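Local coordinates for HTPA Reductase (Selaginella moellendorffii, PDB 5U5I), which probably catalyses the NAD(P)H-dependent reduction of 4-hydroxy-tetrahydrodipicolinate to tetrahydrodipicolinate in lysine biosynthesis, at residues Val76-Leu81 with Met101-Gly106. Residues are numbered along the deposited sequence; the frame is centred on the assembly and turned at random.
Sequences VVDYTL and MGTTGG. With NAD (nicotinamide-adenine-dinucleotide), chain E.
D78 and T103 meet because their first torsions bring their oxygens together. In D78, chi1 of -170° sets CG opposite the backbone N. In T103, chi1 of -52° puts OG1 on the N side, with CG2 packed against the backbone of L81. OG1 of T103 donates to OD1 of D78 at 2.7 Å, arriving nearly in line with the C-O bond. The same OG1 accepts from N of T80 at 2.8 Å, and that bond is almost straight (171°). OG1 of T80 adds a second donor to OD1 of D78, on the syn side but tilted out of the carboxylate plane. The other carboxylate oxygen, OD2, is hydrogen-bonded to OH of Y92 and ND2 of N88, both on helix 85-94. With an alanine here in place of D78, the T103 and T80 hydroxyls are likely to lose their shared acceptor, and those two helix residues their mate.

The backbone joins the loops that follow neighbouring parallel strands of the Rossmann-type domain. O of D78 accepts from N of G102 at 3.0 Å and, weakly, from N of T103. Selenomethionine M101 runs alongside D78, its CE 3.7 Å from CG of the carboxylate. The Y79 ring lies against G102, with CE1 3.5 Å from its CA and N of G102 over one face.

Both loops then reach NAD. CG2 of T80 and the L81 side chain pack on the adenine. O of G102 accepts from the carboxamide N7N at 3.0 Å, N of T104 donates to ribose O3D, and OG1 of T104 pairs with O2D at 2.6 Å. The buried carboxylate thus appears to be second-shell: it is likely to hold together two loops, one packing on the cofactor and the other hydrogen-bonding it.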
loop_
_atom_site.group_PDB
_atom_site.type_symbol
_atom_site.label_atom_id
_atom_site.label_comp_id
_atom_site.label_asym_id
_atom_site.label_seq_id
_atom_site.Cartn_x
_atom_site.Cartn_y
_atom_site.Cartn_z
ATOM N N VAL B 76 1.570 31.393 -8.595
ATOM C CA VAL B 76 2.841 31.068 -9.243
ATOM C C VAL B 76 3.089 29.571 -9.118
ATOM O O VAL B 76 2.965 29.011 -8.033
ATOM C CB VAL B 76 4.025 31.832 -8.601
ATOM C CG1 VAL B 76 5.353 31.409 -9.210
ATOM C CG2 VAL B 76 3.827 33.330 -8.747
ATOM N N VAL B 77 3.432 28.934 -10.234
ATOM C CA VAL B 77 3.843 27.554 -10.248
ATOM C C VAL B 77 5.350 27.531 -10.500
ATOM O O VAL B 77 5.827 28.087 -11.513
ATOM C CB VAL B 77 3.078 26.765 -11.320
ATOM C CG1 VAL B 77 3.600 25.341 -11.419
ATOM C CG2 VAL B 77 1.597 26.767 -10.993
ATOM N N ASP B 78 6.079 26.895 -9.579
ATOM C CA ASP B 78 7.543 26.905 -9.547
ATOM C C ASP B 78 8.120 25.512 -9.816
ATOM O O ASP B 78 7.977 24.582 -8.978
ATOM C CB ASP B 78 8.008 27.433 -8.182
ATOM C CG ASP B 78 9.506 27.710 -8.120
ATOM O OD1 ASP B 78 10.343 26.790 -8.288
ATOM O OD2 ASP B 78 9.854 28.869 -7.862
ATOM N N TYR B 79 8.711 25.363 -11.003
ATOM C CA TYR B 79 9.532 24.223 -11.362
ATOM C C TYR B 79 10.827 24.784 -11.926
ATOM O O TYR B 79 10.963 25.002 -13.143
ATOM C CB TYR B 79 8.828 23.320 -12.380
ATOM C CG TYR B 79 7.747 22.442 -11.786
ATOM C CD1 TYR B 79 8.064 21.223 -11.178
ATOM C CD2 TYR B 79 6.409 22.808 -11.846
ATOM C CE1 TYR B 79 7.087 20.399 -10.655
ATOM C CE2 TYR B 79 5.415 21.988 -11.309
ATOM C CZ TYR B 79 5.762 20.781 -10.708
ATOM O OH TYR B 79 4.777 19.953 -10.171
ATOM N N THR B 80 11.772 25.015 -11.020
ATOM C CA THR B 80 13.033 25.649 -11.348
ATOM C C THR B 80 14.167 24.677 -11.009
ATOM O O THR B 80 14.206 23.584 -11.576
ATOM C CB THR B 80 13.147 27.044 -10.674
ATOM O OG1 THR B 80 12.901 26.933 -9.267
ATOM C CG2 THR B 80 12.141 27.991 -11.260
ATOM N N LEU B 81 15.078 25.048 -10.118
ATOM C CA LEU B 81 16.186 24.179 -9.734
ATOM C C LEU B 81 16.354 24.266 -8.213
ATOM O O LEU B 81 15.956 25.269 -7.618
ATOM C CB LEU B 81 17.489 24.612 -10.436
ATOM C CG LEU B 81 17.617 24.370 -11.954
ATOM C CD1 LEU B 81 18.951 24.892 -12.472
ATOM C CD2 LEU B 81 17.498 22.899 -12.330
HETATM N N MSE B 101 4.759 24.846 -5.489
HETATM C CA MSE B 101 6.124 24.491 -5.802
HETATM C C MSE B 101 6.403 23.019 -5.869
HETATM O O MSE B 101 6.299 22.306 -4.860
HETATM C CB MSE B 101 7.073 25.045 -4.772
HETATM C CG MSE B 101 8.432 24.822 -5.415
HETATM SE SE MSE B 101 9.720 25.694 -4.334
HETATM C CE MSE B 101 9.202 27.596 -4.430
ATOM N N GLY B 102 6.810 22.572 -7.057
ATOM C CA GLY B 102 7.209 21.181 -7.294
ATOM C C GLY B 102 8.720 20.985 -7.343
ATOM O O GLY B 102 9.191 19.860 -7.268
ATOM N N THR B 103 9.488 22.072 -7.426
ATOM C CA THR B 103 10.943 21.987 -7.441
ATOM C C THR B 103 11.417 21.197 -6.231
ATOM O O THR B 103 10.942 21.423 -5.114
ATOM C CB THR B 103 11.588 23.385 -7.409
ATOM O OG1 THR B 103 11.024 24.191 -8.432
ATOM C CG2 THR B 103 13.064 23.315 -7.632
ATOM N N THR B 104 12.354 20.283 -6.458
ATOM C CA THR B 104 12.904 19.444 -5.389
ATOM C C THR B 104 14.198 20.069 -4.861
ATOM O O THR B 104 14.704 21.055 -5.421
ATOM C CB THR B 104 13.172 18.010 -5.889
ATOM O OG1 THR B 104 14.061 18.042 -7.008
ATOM C CG2 THR B 104 11.876 17.339 -6.320
ATOM N N GLY B 105 14.715 19.510 -3.769
ATOM C CA GLY B 105 15.916 20.028 -3.147
ATOM C C GLY B 105 15.686 21.317 -2.385
ATOM O O GLY B 105 14.550 21.693 -2.116
ATOM N N GLY B 106 16.784 21.996 -2.037
ATOM C CA GLY B 106 16.744 23.091 -1.071
ATOM C C GLY B 106 16.561 22.592 0.366
ATOM O O GLY B 106 16.423 21.380 0.618
HETATM P PA NAD E . 15.029 21.694 -16.141
HETATM O O1A NAD E . 16.492 21.968 -15.889
HETATM O O2A NAD E . 14.589 21.047 -17.423
HETATM O O5B NAD E . 14.205 23.059 -15.950
HETATM C C5B NAD E . 14.470 23.898 -14.831
HETATM C C4B NAD E . 14.516 25.343 -15.302
HETATM O O4B NAD E . 14.562 26.220 -14.177
HETATM C C3B NAD E . 15.729 25.686 -16.163
HETATM O O3B NAD E . 15.266 26.067 -17.467
HETATM C C2B NAD E . 16.408 26.834 -15.424
HETATM O O2B NAD E . 16.937 27.838 -16.288
HETATM C C1B NAD E . 15.281 27.389 -14.572
HETATM N N9A NAD E . 15.657 28.176 -13.377
HETATM C C8A NAD E . 16.703 27.971 -12.559
HETATM N N7A NAD E . 16.716 28.882 -11.559
HETATM C C5A NAD E . 15.657 29.681 -11.728
HETATM C C6A NAD E . 15.097 30.849 -11.028
HETATM N N6A NAD E . 15.697 31.334 -9.918
HETATM N N1A NAD E . 13.971 31.394 -11.527
HETATM C C2A NAD E . 13.368 30.925 -12.639
HETATM N N3A NAD E . 13.836 29.870 -13.333
HETATM C C4A NAD E . 14.957 29.216 -12.932
HETATM O O3 NAD E . 14.541 20.794 -14.891
HETATM P PN NAD E . 13.176 19.945 -14.897
HETATM O O1N NAD E . 13.517 18.635 -15.551
HETATM O O2N NAD E . 12.049 20.778 -15.446
HETATM O O5D NAD E . 12.954 19.760 -13.319
HETATM C C5D NAD E . 12.868 20.950 -12.541
HETATM C C4D NAD E . 12.651 20.650 -11.075
HETATM O O4D NAD E . 11.393 19.981 -10.902
HETATM C C3D NAD E . 13.731 19.725 -10.539
HETATM O O3D NAD E . 14.095 20.157 -9.229
HETATM C C2D NAD E . 13.069 18.360 -10.498
HETATM O O2D NAD E . 13.600 17.510 -9.483
HETATM C C1D NAD E . 11.632 18.758 -10.185
HETATM N N1N NAD E . 10.581 17.782 -10.511
HETATM C C2N NAD E . 9.535 17.767 -9.678
HETATM C C3N NAD E . 8.454 16.922 -9.859
HETATM C C7N NAD E . 7.295 16.915 -8.899
HETATM O O7N NAD E . 6.336 16.213 -9.169
HETATM N N7N NAD E . 7.262 17.647 -7.781
HETATM C C4N NAD E . 8.468 16.074 -10.963
HETATM C C5N NAD E . 9.553 16.100 -11.833
HETATM C C6N NAD E . 10.608 16.976 -11.589
#